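Long-range contacts in beta-glucanase (Podospora anserina, PDB 4LE3), which probably hydrolyses beta-glucans with a catalytic domain of glycoside hydrolase family 131: residues A[53-58]-A[239-244]; A[169-174]-A[198-203]. One frame throughout, in Å; residues are numbered along the deposited sequence.

Contact 1 joins two loops at the border of a beta-sandwich built of antiparallel sheets; contact 2 sets the end of strand 163-170 and the turn after it against a loop. Their centres stand about 26 Å apart, with about 16 Å between nearest atoms. In chain order 53-58 comes first, then 169-174 and 198-203, and finally 239-244. They share one sheet: strands 61-66 and 222-233 adjoin contact 1 along the chain, and strand 94-102 pairs with both 222-233 and 163-170. They are thus separate packings on one sheet, contact 1 bringing the loop after 222-233, close to the end of the modelled chain, against an early loop, contact 2 joining parts only 24 residues apart.

Contact 1: residues A[53-58]-A[239-244]; sequences PADTGS and SVAGPG
At chi1 -178° the side chain of Asp55 extends directly away from its own N, and this lays the carboxylate alongside the backbone of Val240 and Ala241, while Thr56, at chi1 56°, has OG1 tucked between its own N and carbonyl carbon and facing the methyl of Ala241. Asp55 OD1 lies 3.3 Å from Val240 O and 3.4 Å from Ala241 O; since all these oxygens are acceptors, this is close packing rather than bonding. The acid is instead held within its own turn. Ser58 OG donates to Asp55 OD2 at 2.5 Å, coming from above the carboxylate plane, and Gly57 N gives a weak bond to Asp55 OD1. Together they would limit rotation of the carboxylate and could partly offset the cost of placing it beside carbonyl oxygens. Thr56 OG1 touches Ala241 CB at 3.4 Å, but its polar partner is Gln245. At one end Ala54 CB meets Val240 CG2 at 3.8 Å; at the other, Gly57 CA makes a CA-H...O contact of 3.2 Å with Ala241 O. No hydrogen bond crosses between the segments. Within the second segment, Ser239 OG accepts from Ala241 N (3.1 Å). The arrangement is thus a packing of two type I beta turns, Asp55 to Ser58 and Ser239 to Gly242, the latter reinforced by an ST turn, beside the concanavalin-type sandwich.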
loop_
_atom_site.group_PDB
_atom_site.type_symbol
_atom_site.label_atom_id
_atom_site.label_comp_id
_atom_site.label_asym_id
_atom_site.label_seq_id
_atom_site.Cartn_x
_atom_site.Cartn_y
_atom_site.Cartn_z
ATOM N N PRO A 53 -4.693 -4.752 14.720
ATOM C CA PRO A 53 -4.518 -5.567 15.933
ATOM C C PRO A 53 -4.732 -7.082 15.738
ATOM O O PRO A 53 -4.228 -7.886 16.519
ATOM C CB PRO A 53 -5.550 -4.989 16.912
ATOM C CG PRO A 53 -5.919 -3.644 16.359
ATOM C CD PRO A 53 -5.815 -3.809 14.856
ATOM N N ALA A 54 -5.493 -7.468 14.718
ATOM C CA ALA A 54 -5.773 -8.875 14.459
ATOM C C ALA A 54 -4.607 -9.578 13.761
ATOM O O ALA A 54 -4.520 -10.802 13.767
ATOM C CB ALA A 54 -7.057 -9.008 13.601
ATOM N N ASP A 55 -3.709 -8.802 13.172
ATOM C CA ASP A 55 -2.561 -9.361 12.451
ATOM C C ASP A 55 -1.423 -9.707 13.391
ATOM O O ASP A 55 -0.508 -8.909 13.604
ATOM C CB ASP A 55 -2.047 -8.365 11.413
ATOM C CG ASP A 55 -0.881 -8.908 10.611
ATOM O OD1 ASP A 55 -0.453 -10.070 10.821
ATOM O OD2 ASP A 55 -0.383 -8.158 9.751
ATOM N N THR A 56 -1.470 -10.902 13.954
ATOM C CA THR A 56 -0.417 -11.298 14.867
ATOM C C THR A 56 0.865 -11.627 14.128
ATOM O O THR A 56 1.898 -11.897 14.745
ATOM C CB THR A 56 -0.852 -12.506 15.689
ATOM O OG1 THR A 56 -1.232 -13.552 14.806
ATOM C CG2 THR A 56 -2.009 -12.147 16.570
ATOM N N GLY A 57 0.808 -11.602 12.800
ATOM C CA GLY A 57 2.000 -11.870 12.013
ATOM C C GLY A 57 2.893 -10.648 11.881
ATOM O O GLY A 57 4.056 -10.766 11.488
ATOM N N SER A 58 2.363 -9.467 12.219
ATOM C CA SER A 58 3.123 -8.226 12.123
ATOM C C SER A 58 3.357 -7.681 13.527
ATOM O O SER A 58 2.395 -7.476 14.270
ATOM C CB SER A 58 2.335 -7.166 11.328
ATOM O OG SER A 58 2.069 -7.587 9.996
ATOM N N SER A 239 -6.210 -15.554 5.965
ATOM C CA SER A 239 -6.161 -15.072 7.349
ATOM C C SER A 239 -5.389 -13.765 7.437
ATOM O O SER A 239 -4.259 -13.670 6.950
ATOM C CB SER A 239 -5.460 -16.095 8.240
ATOM O OG SER A 239 -5.073 -15.488 9.463
ATOM N N VAL A 240 -5.960 -12.761 8.085
ATOM C CA VAL A 240 -5.246 -11.492 8.177
ATOM C C VAL A 240 -3.990 -11.556 9.067
ATOM O O VAL A 240 -3.154 -10.647 9.031
ATOM C CB VAL A 240 -6.186 -10.347 8.669
ATOM C CG1 VAL A 240 -7.399 -10.272 7.770
ATOM C CG2 VAL A 240 -6.593 -10.562 10.123
ATOM N N ALA A 241 -3.848 -12.625 9.857
ATOM C CA ALA A 241 -2.662 -12.764 10.703
ATOM C C ALA A 241 -1.470 -13.335 9.932
ATOM O O ALA A 241 -0.377 -13.464 10.492
ATOM C CB ALA A 241 -2.957 -13.635 11.914
ATOM N N GLY A 242 -1.685 -13.703 8.665
ATOM C CA GLY A 242 -0.594 -14.206 7.837
ATOM C C GLY A 242 -0.282 -15.691 7.948
ATOM O O GLY A 242 -0.880 -16.387 8.754
ATOM N N PRO A 243 0.661 -16.201 7.150
ATOM C CA PRO A 243 1.024 -17.628 7.186
ATOM C C PRO A 243 1.663 -18.017 8.516
ATOM O O PRO A 243 2.308 -17.200 9.165
ATOM C CB PRO A 243 2.025 -17.768 6.029
ATOM C CG PRO A 243 1.726 -16.598 5.152
ATOM C CD PRO A 243 1.469 -15.493 6.150
ATOM N N GLY A 244 1.480 -19.264 8.932
ATOM C CA GLY A 244 2.105 -19.703 10.176
ATOM C C GLY A 244 1.599 -19.118 11.485
ATOM O O GLY A 244 2.184 -19.367 12.549
#

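Contact 2: residues A[169-174]-A[198-203]; sequences IDFAAG and TSSNGA
The Phe171 ring has the CG2 methyl of Ile169 over the centre of one face, 3.4 Å above the plane, while Thr198 O and a water lie at its edge, in plane. That carbonyl oxygen approaches CD1 of Phe171 at 3.6 Å. Ser200 CB comes obliquely to the ring, 3.5 Å from Phe171 CE1; the hydroxyl of Ser200 bonds to Asp204. Thr198 is the other main contributor. Its chi1 of 53° sets OG1 between its backbone N and carbonyl carbon, and from there OG1 reaches Gly174 CA at 3.4 Å; its CG2 packs alongside the same glycine. No direct hydrogen bond joins the segments. The water bridges them, donating to Phe171 O at 2.7 Å and bonding to Thr198 OG1 at 2.9 Å. Within the turn itself, Asp170 OD1 accepts from both Ala172 N and Ala173 N, which reach it from the same face of the carboxylate plane. This Asx turn and Asx motif span Asp170 to Ala173, and Gly174 N adds a weak bond to Asp170 O. The bend links strand 163-170 to its antiparallel partner 175-182; the loop after strand 188-195 passes beside it, with strand 94-102 supplying Val95 and Tyr97 against Phe171 and the loop residue Phe124 touching Ile169, Phe171 and Thr198.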
loop_
_atom_site.group_PDB
_atom_site.type_symbol
_atom_site.label_atom_id
_atom_site.label_comp_id
_atom_site.label_asym_id
_atom_site.label_seq_id
_atom_site.Cartn_x
_atom_site.Cartn_y
_atom_site.Cartn_z
ATOM N N ILE A 169 -2.652 -11.355 -8.822
ATOM C CA ILE A 169 -2.150 -11.005 -10.139
ATOM C C ILE A 169 -1.602 -12.183 -10.924
ATOM O O ILE A 169 -0.731 -12.897 -10.443
ATOM C CB ILE A 169 -1.032 -9.944 -10.006
ATOM C CG1 ILE A 169 -1.536 -8.796 -9.098
ATOM C CG2 ILE A 169 -0.609 -9.436 -11.404
ATOM C CD1 ILE A 169 -0.528 -7.700 -8.867
ATOM N N ASP A 170 -2.106 -12.366 -12.144
ATOM C CA ASP A 170 -1.591 -13.426 -13.010
ATOM C C ASP A 170 -0.814 -12.668 -14.077
ATOM O O ASP A 170 -1.406 -12.125 -15.017
ATOM C CB ASP A 170 -2.708 -14.221 -13.690
ATOM C CG ASP A 170 -2.165 -15.442 -14.430
ATOM O OD1 ASP A 170 -0.969 -15.417 -14.778
ATOM O OD2 ASP A 170 -2.925 -16.415 -14.671
ATOM N N PHE A 171 0.500 -12.600 -13.920
ATOM C CA PHE A 171 1.345 -11.878 -14.853
ATOM C C PHE A 171 1.440 -12.548 -16.227
ATOM O O PHE A 171 1.803 -11.915 -17.211
ATOM C CB PHE A 171 2.721 -11.701 -14.237
ATOM C CG PHE A 171 2.746 -10.705 -13.105
ATOM C CD1 PHE A 171 2.840 -9.338 -13.373
ATOM C CD2 PHE A 171 2.675 -11.125 -11.787
ATOM C CE1 PHE A 171 2.865 -8.396 -12.333
ATOM C CE2 PHE A 171 2.700 -10.191 -10.726
ATOM C CZ PHE A 171 2.798 -8.822 -11.004
ATOM N N ALA A 172 1.111 -13.826 -16.292
ATOM C CA ALA A 172 1.147 -14.510 -17.583
ATOM C C ALA A 172 -0.146 -14.260 -18.369
ATOM O O ALA A 172 -0.117 -14.059 -19.580
ATOM C CB ALA A 172 1.355 -15.988 -17.378
ATOM N N ALA A 173 -1.278 -14.256 -17.678
ATOM C CA ALA A 173 -2.577 -14.042 -18.307
ATOM C C ALA A 173 -2.921 -12.557 -18.422
ATOM O O ALA A 173 -3.804 -12.158 -19.203
ATOM C CB ALA A 173 -3.657 -14.762 -17.506
ATOM N N GLY A 174 -2.209 -11.744 -17.651
ATOM C CA GLY A 174 -2.463 -10.320 -17.660
ATOM C C GLY A 174 -3.812 -10.037 -17.026
ATOM O O GLY A 174 -4.640 -9.359 -17.616
ATOM N N THR A 198 -0.328 -6.033 -17.650
ATOM C CA THR A 198 0.401 -6.180 -16.401
ATOM C C THR A 198 1.923 -6.100 -16.535
ATOM O O THR A 198 2.647 -6.561 -15.663
ATOM C CB THR A 198 0.037 -7.510 -15.708
ATOM O OG1 THR A 198 0.226 -8.599 -16.628
ATOM C CG2 THR A 198 -1.413 -7.480 -15.246
ATOM N N SER A 199 2.409 -5.518 -17.627
ATOM C CA SER A 199 3.854 -5.371 -17.865
ATOM C C SER A 199 4.535 -4.959 -16.551
ATOM O O SER A 199 4.297 -3.868 -16.026
ATOM C CB SER A 199 4.075 -4.312 -18.948
ATOM O OG SER A 199 5.453 -4.091 -19.227
ATOM N N SER A 200 5.388 -5.827 -16.015
ATOM C CA SER A 200 6.000 -5.501 -14.737
ATOM C C SER A 200 7.485 -5.604 -14.535
ATOM O O SER A 200 8.192 -6.442 -15.086
ATOM C CB SER A 200 5.317 -6.249 -13.594
ATOM O OG SER A 200 5.719 -5.717 -12.343
ATOM N N ASN A 201 7.877 -4.681 -13.665
ATOM C CA ASN A 201 9.193 -4.329 -13.109
ATOM C C ASN A 201 10.588 -4.721 -13.461
ATOM O O ASN A 201 10.962 -5.386 -14.432
ATOM C CB ASN A 201 9.216 -4.541 -11.563
ATOM C CG ASN A 201 8.978 -5.990 -11.178
ATOM O OD1 ASN A 201 9.306 -6.455 -10.047
ATOM N ND2 ASN A 201 8.343 -6.727 -12.099
ATOM N N GLY A 202 11.328 -4.254 -12.481
ATOM C CA GLY A 202 12.716 -4.434 -12.257
ATOM C C GLY A 202 12.355 -4.572 -10.739
ATOM O O GLY A 202 12.628 -5.602 -10.099
ATOM N N ALA A 203 11.590 -3.591 -10.240
ATOM C CA ALA A 203 11.102 -3.485 -8.849
ATOM C C ALA A 203 10.204 -2.282 -9.054
ATOM O O ALA A 203 10.708 -1.195 -9.300
ATOM C CB ALA A 203 12.229 -3.112 -7.909
HETATM O O HOH W 1 2.928 -9.472 -17.263
#